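Local structure of Glyco_hydro_cc domain-containing protein (Trichoderma gamsii, 6UBD) at residues 26-31 and 138-143. The protein probably binds oligosaccharides as a member of glycoside hydrolase family 128, a family that cleaves beta-1,3-glucans. Sequence-based numbering, arbitrary orientation.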
loop_
_atom_site.group_PDB
_atom_site.type_symbol
_atom_site.label_atom_id
_atom_site.label_comp_id
_atom_site.label_asym_id
_atom_site.label_seq_id
_atom_site.Cartn_x
_atom_site.Cartn_y
_atom_site.Cartn_z
ATOM N N HIS A 26 8.409 9.043 -14.121
ATOM C CA HIS A 26 7.073 8.465 -13.933
ATOM C C HIS A 26 6.194 9.473 -13.196
ATOM O O HIS A 26 6.645 10.077 -12.206
ATOM C CB HIS A 26 7.155 7.160 -13.158
ATOM C CG HIS A 26 8.007 6.129 -13.790
ATOM N ND1 HIS A 26 7.679 5.494 -14.944
ATOM C CD2 HIS A 26 9.205 5.637 -13.405
ATOM C CE1 HIS A 26 8.651 4.653 -15.277
ATOM N NE2 HIS A 26 9.643 4.720 -14.335
ATOM N N PRO A 27 4.945 9.644 -13.589
ATOM C CA PRO A 27 4.031 10.445 -12.803
ATOM C C PRO A 27 3.796 9.711 -11.460
ATOM O O PRO A 27 3.737 8.487 -11.404
ATOM C CB PRO A 27 2.747 10.528 -13.633
ATOM C CG PRO A 27 2.738 9.235 -14.398
ATOM C CD PRO A 27 4.206 9.024 -14.724
ATOM N N LEU A 28 3.635 10.447 -10.376
ATOM C CA LEU A 28 3.464 9.796 -9.041
ATOM C C LEU A 28 2.010 9.389 -8.808
ATOM O O LEU A 28 1.802 8.598 -7.867
ATOM C CB LEU A 28 4.160 10.586 -7.929
ATOM C CG LEU A 28 5.686 10.635 -8.009
ATOM C CD1 LEU A 28 6.294 11.373 -6.811
ATOM C CD2 LEU A 28 6.333 9.250 -8.127
ATOM N N THR A 29 1.056 9.801 -9.627
ATOM C CA THR A 29 -0.246 9.107 -9.751
ATOM C C THR A 29 -0.167 8.138 -10.923
ATOM O O THR A 29 0.119 8.592 -12.046
ATOM C CB THR A 29 -1.416 10.069 -9.959
ATOM O OG1 THR A 29 -1.597 10.789 -8.746
ATOM C CG2 THR A 29 -2.725 9.391 -10.320
ATOM N N PRO A 30 -0.364 6.799 -10.758
ATOM C CA PRO A 30 -0.292 5.896 -11.907
ATOM C C PRO A 30 -1.401 6.211 -12.913
ATOM O O PRO A 30 -2.609 6.247 -12.593
ATOM C CB PRO A 30 -0.470 4.496 -11.304
ATOM C CG PRO A 30 -0.011 4.680 -9.882
ATOM C CD PRO A 30 -0.547 6.050 -9.515
ATOM N N ASN A 31 -0.996 6.329 -14.182
ATOM C CA ASN A 31 -1.869 6.473 -15.368
ATOM C C ASN A 31 -3.178 7.250 -15.074
ATOM O O ASN A 31 -4.282 6.743 -15.384
ATOM C CB ASN A 31 -2.197 5.082 -15.913
ATOM C CG ASN A 31 -2.846 5.157 -17.276
ATOM O OD1 ASN A 31 -2.588 6.101 -18.035
ATOM N ND2 ASN A 31 -3.643 4.158 -17.585
ATOM N N GLY A 138 15.648 3.933 -13.164
ATOM C CA GLY A 138 14.443 4.688 -13.549
ATOM C C GLY A 138 13.165 4.394 -12.775
ATOM O O GLY A 138 12.145 5.072 -13.019
ATOM N N ALA A 139 13.159 3.393 -11.888
ATOM C CA ALA A 139 11.918 3.156 -11.128
ATOM C C ALA A 139 11.619 4.341 -10.190
ATOM O O ALA A 139 12.559 4.891 -9.567
ATOM C CB ALA A 139 12.059 1.892 -10.308
ATOM N N ALA A 140 10.323 4.673 -10.000
ATOM C CA ALA A 140 9.885 5.519 -8.885
ATOM C C ALA A 140 9.864 4.667 -7.602
ATOM O O ALA A 140 9.362 3.525 -7.629
ATOM C CB ALA A 140 8.521 6.103 -9.143
ATOM N N LEU A 141 10.461 5.225 -6.524
ATOM C CA LEU A 141 10.637 4.448 -5.266
ATOM C C LEU A 141 9.636 4.849 -4.172
ATOM O O LEU A 141 9.536 6.060 -3.904
ATOM C CB LEU A 141 12.085 4.669 -4.754
ATOM C CG LEU A 141 13.228 4.259 -5.688
ATOM C CD1 LEU A 141 14.561 4.363 -4.946
ATOM C CD2 LEU A 141 13.061 2.834 -6.188
ATOM N N GLY A 142 9.043 3.841 -3.540
ATOM C CA GLY A 142 8.158 4.091 -2.406
ATOM C C GLY A 142 8.871 3.738 -1.113
ATOM O O GLY A 142 9.488 2.674 -0.990
ATOM N N SER A 143 8.617 4.506 -0.039
ATOM C CA SER A 143 9.206 4.236 1.265
ATOM C C SER A 143 8.733 2.897 1.802
ATOM O O SER A 143 7.594 2.440 1.438
ATOM C CB SER A 143 8.904 5.333 2.275
ATOM O OG SER A 143 7.541 5.273 2.778
#
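H26 reaches over to G138 at the N-terminal end of the strands of what is probably a (beta/alpha)8-type barrel, the fold expected for a glycosyl hydrolase core, where the loop before strand 35-38 comes up beside the start of strand 140-142. The imidazole carries most of this small contact. Its NE2 donates to the carbonyl O of G138 at 2.8 Å, but the N-H...O angle of 116° makes the bond weak and strongly bent. The acceptor sits at the ring edge, near its plane; CD2 is 3.0 Å from G138 O, almost as close as NE2, so the oxygen lies beside the N-H direction rather than along it. A140 N lies oblique to the ring, 3.7 Å from CD2. With CG beside the backbone N (chi1 -58°), the ring extends from the loop toward the strand. An alanine here lacks the ring, and G138 O would probably lose its weak imidazole partner while a gap opened beside A140 N.

Two residues on from the histidine, L28 adds a purely apolar touch to the methyl of A140. Backbone bonds to A99 and V101 fix A140 beside strand 100-102. The loop side is held by P27 O to Y100 OH and L28 O to W198 NE1, while the rings of Y100 and H26 meet at about 45°. G138, the first residue to leave helical angles after helix 120-136, closes it with a Schellman motif; at its backbone angles, with phi positive, a CB would collide with the preceding carbonyl O. The histidine's acceptor therefore belongs to the helix-to-strand turn, whereas the leucine meets the strand itself, its CD2 4.0 Å from A140 CB.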